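Local coordinates for secreted effector protein sseI (Salmonella enterica subsp. enterica serovar Typhimurium, PDB 4G29) that acts as a virulence factor delivered by the bacterium and probably works as an enzyme of the cysteine protease superfamily through its papain-like catalytic domain, at residues 58-64 against 91-95. Sequence-based numbering, arbitrary orientation.
Sequences FDNIRYR and DYVFD
Arg62 and Asp91 face each other across strand 78-87, which lies between 61-64 and 91-95 in the antiparallel sheet of this papain-like fold; the two segments therefore meet through side chains alone. From CB, the Arg62 chain starts with CG anti to the carbonyl carbon, then bends at chi2 and chi3, which carries the guanidinium back beside Asn60 and over to Asp91. Arg62 NE and NH2 both donate to Asn60 O, a side-on grip with Arg62 NE 2.8 Å from that oxygen; both hydrogen bonds are bent. The bonds to Asp91 are straighter: Arg62 NH1 reaches Asp91 OD2 at 2.8 Å with an N-H...O angle of 171°, and Arg62 NH2 reaches Asp91 OD1 at 2.9 Å. Both oxygens lie near the guanidinium plane, yet they are met from above the carboxylate plane, the two planes being 54° apart, so this end-on salt bridge is not coplanar. Asn60 ND2 lies over one guanidinium face, offset toward its rim. Four hydrogen bonds from three nitrogens, two of them to Asn60 O, thus hold the rotation of the group.

The same carboxylate reaches Arg64 through a water that accepts from Arg64 NH2 and donates to Asp91 OD2, while Arg64 NE is salt-bridged to Asp137. Arg64 NH1 also approaches Val93 CG2.

On the other face of the sheet, against helix 42-55, the contact is apolar. The edge of Phe94 points at the face of Phe58 in a T-shaped pair, planes at 85° and centroids 5.4 Å apart, with Met53 of that helix touching both rings. Asp95, next along the strand, hydrogen-bonds His80, consistent with a Cys-His-Asp triad including Cys42. At the edge of the Phe58 ring, near its plane, Phe58 CE1 meets Tyr92 CD2 at 4.0 Å.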
loop_
_atom_site.group_PDB
_atom_site.type_symbol
_atom_site.label_atom_id
_atom_site.label_comp_id
_atom_site.label_asym_id
_atom_site.label_seq_id
_atom_site.Cartn_x
_atom_site.Cartn_y
_atom_site.Cartn_z
ATOM N N PHE A 58 9.971 14.863 -3.243
ATOM C CA PHE A 58 9.865 13.572 -3.922
ATOM C C PHE A 58 9.289 13.888 -5.295
ATOM O O PHE A 58 8.487 14.817 -5.430
ATOM C CB PHE A 58 8.936 12.600 -3.177
ATOM C CG PHE A 58 9.503 12.100 -1.895
ATOM C CD1 PHE A 58 10.133 10.859 -1.845
ATOM C CD2 PHE A 58 9.405 12.837 -0.746
ATOM C CE1 PHE A 58 10.668 10.396 -0.694
ATOM C CE2 PHE A 58 9.957 12.391 0.421
ATOM C CZ PHE A 58 10.567 11.156 0.465
ATOM N N ASP A 59 9.698 13.173 -6.328
ATOM C CA ASP A 59 9.004 13.321 -7.617
ATOM C C ASP A 59 8.636 11.946 -8.216
ATOM O O ASP A 59 8.723 10.900 -7.537
ATOM C CB ASP A 59 9.796 14.207 -8.571
ATOM C CG ASP A 59 11.116 13.645 -8.909
ATOM O OD1 ASP A 59 11.356 12.475 -8.619
ATOM O OD2 ASP A 59 11.964 14.376 -9.518
ATOM N N ASN A 60 8.133 11.964 -9.446
ATOM C CA ASN A 60 7.592 10.755 -10.057
ATOM C C ASN A 60 6.667 10.031 -9.053
ATOM O O ASN A 60 6.822 8.855 -8.773
ATOM C CB ASN A 60 8.657 9.793 -10.542
ATOM C CG ASN A 60 8.072 8.686 -11.396
ATOM O OD1 ASN A 60 6.988 8.844 -11.936
ATOM N ND2 ASN A 60 8.739 7.555 -11.462
ATOM N N ILE A 61 5.672 10.770 -8.587
ATOM C CA ILE A 61 4.723 10.264 -7.611
ATOM C C ILE A 61 3.734 9.341 -8.331
ATOM O O ILE A 61 3.204 9.668 -9.384
ATOM C CB ILE A 61 3.956 11.392 -6.906
ATOM C CG1 ILE A 61 4.937 12.392 -6.254
ATOM C CG2 ILE A 61 2.907 10.785 -5.948
ATOM C CD1 ILE A 61 5.564 11.906 -5.075
ATOM N N ARG A 62 3.563 8.146 -7.770
ATOM C CA ARG A 62 2.623 7.183 -8.280
ATOM C C ARG A 62 1.721 6.741 -7.134
ATOM O O ARG A 62 2.145 6.787 -5.965
ATOM C CB ARG A 62 3.352 5.970 -8.842
ATOM C CG ARG A 62 4.047 6.188 -10.153
ATOM C CD ARG A 62 5.388 5.488 -10.140
ATOM N NE ARG A 62 6.355 6.195 -9.303
ATOM C CZ ARG A 62 7.491 5.692 -8.821
ATOM N NH1 ARG A 62 7.867 4.420 -9.066
ATOM N NH2 ARG A 62 8.289 6.466 -8.109
ATOM N N TYR A 63 0.555 6.209 -7.530
ATOM C CA TYR A 63 -0.474 5.741 -6.647
ATOM C C TYR A 63 -0.535 4.237 -6.816
ATOM O O TYR A 63 -0.788 3.762 -7.891
ATOM C CB TYR A 63 -1.779 6.422 -6.978
ATOM C CG TYR A 63 -1.687 7.923 -6.814
ATOM C CD1 TYR A 63 -1.724 8.518 -5.545
ATOM C CD2 TYR A 63 -1.463 8.745 -7.914
ATOM C CE1 TYR A 63 -1.640 9.885 -5.390
ATOM C CE2 TYR A 63 -1.288 10.123 -7.749
ATOM C CZ TYR A 63 -1.409 10.680 -6.519
ATOM O OH TYR A 63 -1.242 12.050 -6.454
ATOM N N ARG A 64 -0.274 3.540 -5.713
ATOM C CA ARG A 64 -0.175 2.116 -5.702
ATOM C C ARG A 64 -1.478 1.478 -5.253
ATOM O O ARG A 64 -1.853 1.594 -4.080
ATOM C CB ARG A 64 1.012 1.663 -4.810
ATOM C CG ARG A 64 1.262 0.141 -4.857
ATOM C CD ARG A 64 2.661 -0.220 -4.339
ATOM N NE ARG A 64 3.694 0.258 -5.260
ATOM C CZ ARG A 64 4.989 -0.034 -5.189
ATOM N NH1 ARG A 64 5.449 -0.722 -4.167
ATOM N NH2 ARG A 64 5.849 0.392 -6.111
ATOM N N ASP A 91 13.141 4.733 -5.021
ATOM C CA ASP A 91 11.706 4.805 -4.688
ATOM C C ASP A 91 11.463 4.560 -3.202
ATOM O O ASP A 91 12.065 3.677 -2.599
ATOM C CB ASP A 91 10.938 3.783 -5.505
ATOM C CG ASP A 91 10.646 4.253 -6.954
ATOM O OD1 ASP A 91 10.904 5.431 -7.279
ATOM O OD2 ASP A 91 10.137 3.424 -7.774
ATOM N N TYR A 92 10.565 5.368 -2.626
ATOM C CA TYR A 92 10.028 5.175 -1.278
ATOM C C TYR A 92 8.491 5.061 -1.319
ATOM O O TYR A 92 7.834 5.677 -2.151
ATOM C CB TYR A 92 10.482 6.363 -0.403
ATOM C CG TYR A 92 11.979 6.379 -0.280
ATOM C CD1 TYR A 92 12.630 5.631 0.699
ATOM C CD2 TYR A 92 12.748 7.036 -1.223
ATOM C CE1 TYR A 92 14.009 5.644 0.792
ATOM C CE2 TYR A 92 14.098 7.033 -1.153
ATOM C CZ TYR A 92 14.731 6.325 -0.139
ATOM O OH TYR A 92 16.116 6.307 -0.040
ATOM N N VAL A 93 7.964 4.255 -0.422
ATOM C CA VAL A 93 6.542 4.032 -0.299
ATOM C C VAL A 93 6.118 4.600 1.045
ATOM O O VAL A 93 6.643 4.215 2.078
ATOM C CB VAL A 93 6.173 2.567 -0.390
ATOM C CG1 VAL A 93 4.651 2.400 -0.386
ATOM C CG2 VAL A 93 6.762 1.946 -1.687
ATOM N N PHE A 94 5.198 5.555 0.993
ATOM C CA PHE A 94 4.466 6.037 2.158
ATOM C C PHE A 94 3.164 5.241 2.231
ATOM O O PHE A 94 2.282 5.322 1.332
ATOM C CB PHE A 94 4.196 7.531 2.026
ATOM C CG PHE A 94 5.364 8.430 2.350
ATOM C CD1 PHE A 94 6.529 8.424 1.592
ATOM C CD2 PHE A 94 5.215 9.423 3.331
ATOM C CE1 PHE A 94 7.596 9.321 1.877
ATOM C CE2 PHE A 94 6.202 10.304 3.590
ATOM C CZ PHE A 94 7.433 10.249 2.888
ATOM N N ASP A 95 3.032 4.461 3.292
ATOM C CA ASP A 95 1.864 3.627 3.495
ATOM C C ASP A 95 1.433 3.782 4.940
ATOM O O ASP A 95 1.603 2.878 5.767
ATOM C CB ASP A 95 2.225 2.172 3.139
ATOM C CG ASP A 95 1.043 1.199 3.210
ATOM O OD1 ASP A 95 -0.076 1.619 3.527
ATOM O OD2 ASP A 95 1.288 -0.011 2.935
HETATM O O HOH W 1 8.625 0.782 -6.892
#